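Local atomic coordinates of uncharacterized protein (Thermus thermophilus HB8, PDB entry 6SCE), a protein that is probably a CRISPR-associated DNA nuclease of type III defence, switched on when its CARF domains bind a cyclic oligoadenylate signal. Residues 201-206 / 248-253; 210-215 / 226-231. All blocks are in the same frame, centred on the assembly; numbering follows the deposited sequence.

Interaction 1. Residues 201-206 / 248-253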
loop_
_atom_site.group_PDB
_atom_site.type_symbol
_atom_site.label_atom_id
_atom_site.label_comp_id
_atom_site.label_asym_id
_atom_site.label_seq_id
_atom_site.Cartn_x
_atom_site.Cartn_y
_atom_site.Cartn_z
ATOM N N ALA A 201 11.463 -3.522 29.160
ATOM C CA ALA A 201 10.525 -3.751 30.265
ATOM C C ALA A 201 9.347 -2.768 30.239
ATOM O O ALA A 201 8.419 -2.887 31.035
ATOM C CB ALA A 201 11.260 -3.683 31.606
ATOM N N LYS A 202 9.376 -1.815 29.311
ATOM C CA LYS A 202 8.291 -0.849 29.139
ATOM C C LYS A 202 7.224 -1.329 28.156
ATOM O O LYS A 202 7.476 -2.183 27.298
ATOM C CB LYS A 202 8.856 0.476 28.609
ATOM C CG LYS A 202 9.953 1.095 29.470
ATOM C CD LYS A 202 10.248 2.528 29.033
ATOM N N ASP A 203 6.054 -0.722 28.252
ATOM C CA ASP A 203 4.953 -0.997 27.346
ATOM C C ASP A 203 5.319 -0.479 25.942
ATOM O O ASP A 203 6.167 0.386 25.812
ATOM C CB ASP A 203 3.679 -0.314 27.858
ATOM C CG ASP A 203 2.430 -0.738 27.106
ATOM O OD1 ASP A 203 2.440 -1.778 26.412
ATOM O OD2 ASP A 203 1.409 -0.030 27.206
HETATM N N MSE A 204 4.692 -1.028 24.911
HETATM C CA MSE A 204 4.902 -0.582 23.509
HETATM C C MSE A 204 3.699 0.228 23.129
HETATM O O MSE A 204 2.572 -0.183 23.420
HETATM C CB MSE A 204 4.950 -1.770 22.577
HETATM C CG MSE A 204 5.909 -2.831 23.070
HETATM SE SE MSE A 204 6.183 -4.300 21.793
HETATM C CE MSE A 204 7.771 -3.533 20.897
ATOM N N SER A 205 3.886 1.382 22.494
ATOM C CA SER A 205 2.727 2.208 22.148
ATOM C C SER A 205 2.299 2.084 20.710
ATOM O O SER A 205 3.093 1.741 19.824
ATOM C CB SER A 205 2.971 3.665 22.491
ATOM O OG SER A 205 3.953 4.241 21.670
ATOM N N ARG A 206 1.021 2.377 20.488
ATOM C CA ARG A 206 0.482 2.481 19.155
ATOM C C ARG A 206 1.270 3.537 18.374
ATOM O O ARG A 206 1.611 3.303 17.219
ATOM C CB ARG A 206 -1.009 2.835 19.214
ATOM C CG ARG A 206 -1.706 2.825 17.874
ATOM C CD ARG A 206 -3.044 3.560 17.912
ATOM N NE ARG A 206 -4.200 2.683 18.132
ATOM C CZ ARG A 206 -4.680 1.799 17.252
ATOM N NH1 ARG A 206 -5.748 1.077 17.558
ATOM N NH2 ARG A 206 -4.099 1.611 16.069
ATOM N N ALA A 248 -2.397 -8.832 22.985
ATOM C CA ALA A 248 -3.402 -8.728 21.927
ATOM C C ALA A 248 -3.409 -7.325 21.307
ATOM O O ALA A 248 -3.567 -7.185 20.097
ATOM C CB ALA A 248 -4.795 -9.070 22.474
ATOM N N ARG A 249 -3.253 -6.312 22.137
ATOM C CA ARG A 249 -3.162 -4.921 21.670
ATOM C C ARG A 249 -1.957 -4.719 20.749
ATOM O O ARG A 249 -2.098 -4.149 19.671
ATOM C CB ARG A 249 -3.093 -3.945 22.827
ATOM C CG ARG A 249 -4.424 -3.725 23.537
ATOM C CD ARG A 249 -4.376 -2.515 24.438
ATOM N NE ARG A 249 -3.576 -2.696 25.658
ATOM C CZ ARG A 249 -4.050 -3.133 26.832
ATOM N NH1 ARG A 249 -5.323 -3.501 26.966
ATOM N NH2 ARG A 249 -3.242 -3.226 27.877
ATOM N N TRP A 250 -0.789 -5.186 21.173
ATOM C CA TRP A 250 0.441 -5.139 20.331
ATOM C C TRP A 250 0.289 -5.861 19.002
ATOM O O TRP A 250 0.703 -5.360 17.930
ATOM C CB TRP A 250 1.634 -5.750 21.057
ATOM C CG TRP A 250 2.019 -5.059 22.324
ATOM C CD1 TRP A 250 1.570 -3.867 22.791
ATOM C CD2 TRP A 250 2.969 -5.532 23.267
ATOM N NE1 TRP A 250 2.168 -3.574 23.993
ATOM C CE2 TRP A 250 3.047 -4.580 24.294
ATOM C CE3 TRP A 250 3.769 -6.678 23.338
ATOM C CZ2 TRP A 250 3.877 -4.747 25.404
ATOM C CZ3 TRP A 250 4.602 -6.838 24.440
ATOM C CH2 TRP A 250 4.663 -5.871 25.437
ATOM N N ARG A 251 -0.314 -7.041 19.046
ATOM C CA ARG A 251 -0.530 -7.803 17.839
ATOM C C ARG A 251 -1.470 -7.045 16.881
ATOM O O ARG A 251 -1.224 -6.999 15.673
ATOM C CB ARG A 251 -1.137 -9.169 18.157
ATOM C CG ARG A 251 -0.205 -10.140 18.872
ATOM C CD ARG A 251 0.841 -10.744 17.955
ATOM N NE ARG A 251 0.289 -11.708 17.001
ATOM C CZ ARG A 251 0.970 -12.243 15.985
ATOM N NH1 ARG A 251 2.245 -11.921 15.767
ATOM N NH2 ARG A 251 0.371 -13.111 15.175
ATOM N N ALA A 252 -2.529 -6.473 17.426
ATOM C CA ALA A 252 -3.516 -5.742 16.613
ATOM C C ALA A 252 -2.864 -4.495 15.987
ATOM O O ALA A 252 -2.988 -4.252 14.800
ATOM C CB ALA A 252 -4.701 -5.358 17.464
ATOM N N TRP A 253 -2.141 -3.737 16.800
ATOM C CA TRP A 253 -1.408 -2.582 16.313
ATOM C C TRP A 253 -0.385 -2.939 15.233
ATOM O O TRP A 253 -0.304 -2.257 14.207
ATOM C CB TRP A 253 -0.760 -1.857 17.468
ATOM C CG TRP A 253 -1.737 -1.335 18.463
ATOM C CD1 TRP A 253 -3.063 -1.106 18.262
ATOM C CD2 TRP A 253 -1.469 -0.973 19.823
ATOM N NE1 TRP A 253 -3.633 -0.616 19.406
ATOM C CE2 TRP A 253 -2.678 -0.525 20.382
ATOM C CE3 TRP A 253 -0.331 -0.997 20.622
ATOM C CZ2 TRP A 253 -2.787 -0.108 21.712
ATOM C CZ3 TRP A 253 -0.434 -0.570 21.959
ATOM C CH2 TRP A 253 -1.645 -0.120 22.476
HETATM O O HOH W 1 -0.836 -1.428 28.189
#
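Trp-250 and Trp-253, one helical turn apart, take the loop 201-206 in different ways. Trp-250 is met from above and at its rim. The bent selenomethionine chain of Met-204 crosses its indole at about a right angle, with SE 3.8 Å from the six-membered ring centroid, a Met-aromatic contact, and CG resting on the same ring. In the indole plane, NE1 of Trp-250 donates to Asp-203 OD1 at 3.0 Å, arriving nearly in line with the C-O bond although the hydrogen angle is bent to 145°. Asp-203 OD2 reaches Arg-249 NH2 through a bridging water.

At Trp-253, Arg-206 CB sits over the centre of one face, 3.9 Å from the six-membered ring centroid, and Arg-249 O, from the same helix, lies toward the rim of the other. A bend at chi3 (-95°) brings one face of the Arg-206 guanidinium against Trp-253 NE1, planes 50° apart, without a hydrogen bond, NH1 and NE1 both being donors; NH2 is held by Glu-256 and Tyr-257. At the Trp-253 rim, Met-204 O comes within 3.4 Å of CZ3.

Ser-205 N-caps helix 206-220, whose lead-in loop packs on helix 240-257 through Met-aromatic and CH-pi contacts.

Interaction 2. Residues 210-215 / 226-231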
loop_
_atom_site.group_PDB
_atom_site.type_symbol
_atom_site.label_atom_id
_atom_site.label_comp_id
_atom_site.label_asym_id
_atom_site.label_seq_id
_atom_site.Cartn_x
_atom_site.Cartn_y
_atom_site.Cartn_z
ATOM N N SER A 210 3.462 2.597 14.992
ATOM C CA SER A 210 3.082 3.171 13.714
ATOM C C SER A 210 4.210 3.973 13.129
ATOM O O SER A 210 4.512 3.872 11.917
ATOM C CB SER A 210 1.792 4.020 13.838
ATOM O OG SER A 210 1.966 5.171 14.615
ATOM N N ALA A 211 4.879 4.758 13.967
ATOM C CA ALA A 211 5.987 5.561 13.490
ATOM C C ALA A 211 7.150 4.688 12.972
ATOM O O ALA A 211 7.838 5.069 12.027
ATOM C CB ALA A 211 6.461 6.515 14.568
ATOM N N PHE A 212 7.355 3.530 13.598
ATOM C CA PHE A 212 8.436 2.627 13.226
ATOM C C PHE A 212 8.205 2.046 11.830
ATOM O O PHE A 212 9.132 1.883 11.066
ATOM C CB PHE A 212 8.551 1.486 14.247
ATOM C CG PHE A 212 9.812 0.711 14.136
ATOM C CD1 PHE A 212 11.003 1.254 14.577
ATOM C CD2 PHE A 212 9.821 -0.541 13.534
ATOM C CE1 PHE A 212 12.180 0.547 14.491
ATOM C CE2 PHE A 212 11.002 -1.245 13.420
ATOM C CZ PHE A 212 12.185 -0.700 13.892
ATOM N N SER A 213 6.963 1.718 11.530
ATOM C CA SER A 213 6.602 1.245 10.226
ATOM C C SER A 213 6.837 2.310 9.138
ATOM O O SER A 213 7.451 2.043 8.110
ATOM C CB SER A 213 5.167 0.790 10.219
ATOM O OG SER A 213 4.755 0.707 8.878
ATOM N N GLY A 214 6.394 3.528 9.373
ATOM C CA GLY A 214 6.658 4.620 8.419
ATOM C C GLY A 214 8.150 4.874 8.254
ATOM O O GLY A 214 8.649 5.112 7.138
ATOM N N GLU A 215 8.883 4.776 9.352
ATOM C CA GLU A 215 10.320 4.980 9.338
ATOM C C GLU A 215 11.047 3.934 8.492
ATOM O O GLU A 215 11.985 4.256 7.741
ATOM C CB GLU A 215 10.820 4.936 10.768
ATOM C CG GLU A 215 12.227 5.362 10.979
ATOM C CD GLU A 215 12.595 5.392 12.449
ATOM O OE1 GLU A 215 12.153 4.503 13.238
ATOM O OE2 GLU A 215 13.389 6.278 12.795
ATOM N N PRO A 226 9.636 -3.861 8.738
ATOM C CA PRO A 226 9.840 -3.395 10.109
ATOM C C PRO A 226 9.722 -4.591 11.043
ATOM O O PRO A 226 8.626 -5.158 11.207
ATOM C CB PRO A 226 8.682 -2.413 10.332
ATOM C CG PRO A 226 7.928 -2.342 9.021
ATOM C CD PRO A 226 8.262 -3.614 8.305
ATOM N N VAL A 227 10.832 -4.973 11.631
ATOM C CA VAL A 227 10.880 -6.169 12.468
ATOM C C VAL A 227 10.909 -5.702 13.910
ATOM O O VAL A 227 11.791 -4.927 14.269
ATOM C CB VAL A 227 12.115 -7.012 12.178
ATOM C CG1 VAL A 227 12.116 -8.258 13.073
ATOM C CG2 VAL A 227 12.185 -7.416 10.711
ATOM N N VAL A 228 9.908 -6.102 14.703
ATOM C CA VAL A 228 9.769 -5.597 16.053
ATOM C C VAL A 228 9.673 -6.745 17.056
ATOM O O VAL A 228 8.638 -7.433 17.101
ATOM C CB VAL A 228 8.558 -4.678 16.188
ATOM C CG1 VAL A 228 8.347 -4.274 17.660
ATOM C CG2 VAL A 228 8.776 -3.422 15.363
ATOM N N PRO A 229 10.767 -7.012 17.786
ATOM C CA PRO A 229 10.705 -8.060 18.825
ATOM C C PRO A 229 9.941 -7.501 19.998
ATOM O O PRO A 229 10.280 -6.425 20.510
ATOM C CB PRO A 229 12.170 -8.329 19.163
ATOM C CG PRO A 229 12.944 -7.757 18.012
ATOM C CD PRO A 229 12.148 -6.557 17.593
ATOM N N TYR A 230 8.856 -8.173 20.366
ATOM C CA TYR A 230 7.977 -7.637 21.371
ATOM C C TYR A 230 8.638 -7.675 22.758
ATOM O O TYR A 230 9.565 -8.454 23.004
ATOM C CB TYR A 230 6.594 -8.292 21.332
ATOM C CG TYR A 230 6.527 -9.776 21.598
ATOM C CD1 TYR A 230 6.626 -10.274 22.888
ATOM C CD2 TYR A 230 6.307 -10.687 20.560
ATOM C CE1 TYR A 230 6.534 -11.636 23.131
ATOM C CE2 TYR A 230 6.202 -12.047 20.801
ATOM C CZ TYR A 230 6.317 -12.520 22.090
ATOM O OH TYR A 230 6.227 -13.875 22.338
ATOM N N HIS A 231 8.158 -6.803 23.621
ATOM C CA HIS A 231 8.751 -6.561 24.946
ATOM C C HIS A 231 8.247 -7.597 25.968
ATOM O O HIS A 231 7.397 -7.302 26.808
ATOM C CB HIS A 231 8.377 -5.164 25.404
ATOM C CG HIS A 231 9.127 -4.074 24.691
ATOM N ND1 HIS A 231 9.014 -2.747 25.041
ATOM C CD2 HIS A 231 9.999 -4.116 23.646
ATOM C CE1 HIS A 231 9.791 -2.017 24.256
ATOM N NE2 HIS A 231 10.400 -2.820 23.402
#
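The Phe-212 ring approaches Pro-226 and Val-228 obliquely, presenting the CD2-CE2 side of the ring to the strand; elsewhere it stacks with Trp-190 and meets Trp-192 edge-to-face, both from strand 187-192. The closest touch is Phe-212 CD2 to Val-228 CG2 at 3.6 Å, and the same CD2 lies 3.9 Å from Pro-226 CB. Phe-212 CE2, the next ring atom, also approaches the backbone, 3.9 Å from Val-227 O.

With CG anti to the backbone N (chi1 -166°), the phenyl group is thrown from helix 206-220 down onto the sheet. The side chains of Phe-212 and Val-228 run past each other in opposite directions, and it is the CG2 branch of the valine that meets the ring. One residue on, the helix backbone itself takes part: Ser-213 CA rests 4.0 Å from Pro-226 CG. The hydroxyl of Ser-213 bonds to Tyr-257 O and Arg-576 NH2. No hydrogen bond crosses the contact, which rests on apolar packing. Replacing Phe-212 with an alanine would probably open a gap between the helix and Pro-226 and Val-228 and leave Trp-190 without its stacking partner.

Strand 226-229 is flanked by strands 187-192 and 260-262, to which its backbone is hydrogen-bonded, and the helix packs over it, its segment axis 8.6 Å away at the closest and running roughly antiparallel, at 145°. That is the geometry of a beta-alpha-beta crossover: strand 187-192 leads into helix 206-220, which returns over the sheet to the parallel neighbour 225-229, with Phe-212 buried between helix and sheet.

Interaction 1 holds the loop leading into helix 206-220 and that helix's first residue; interaction 2 holds the helix's sheet-facing side. Interaction 1 is partly buried and mixed in chemistry: Asp-203 and a bridging water lie at its margin, while Arg-206, the selenium and the indoles make its main packing. Interaction 2 is wholly buried and apolar, with no hydrogen bond between its segments. Met-204 and His-231 join the two: the CE of Met-204 packs on Val-228 CG1 at 3.4 Å, and His-231 ND1 is probably hydrogen-bonded to Lys-202 O at 2.8 Å. One contact joins helix 240-257 to the loop of the crossover, the other joins the crossover's helix to its second strand.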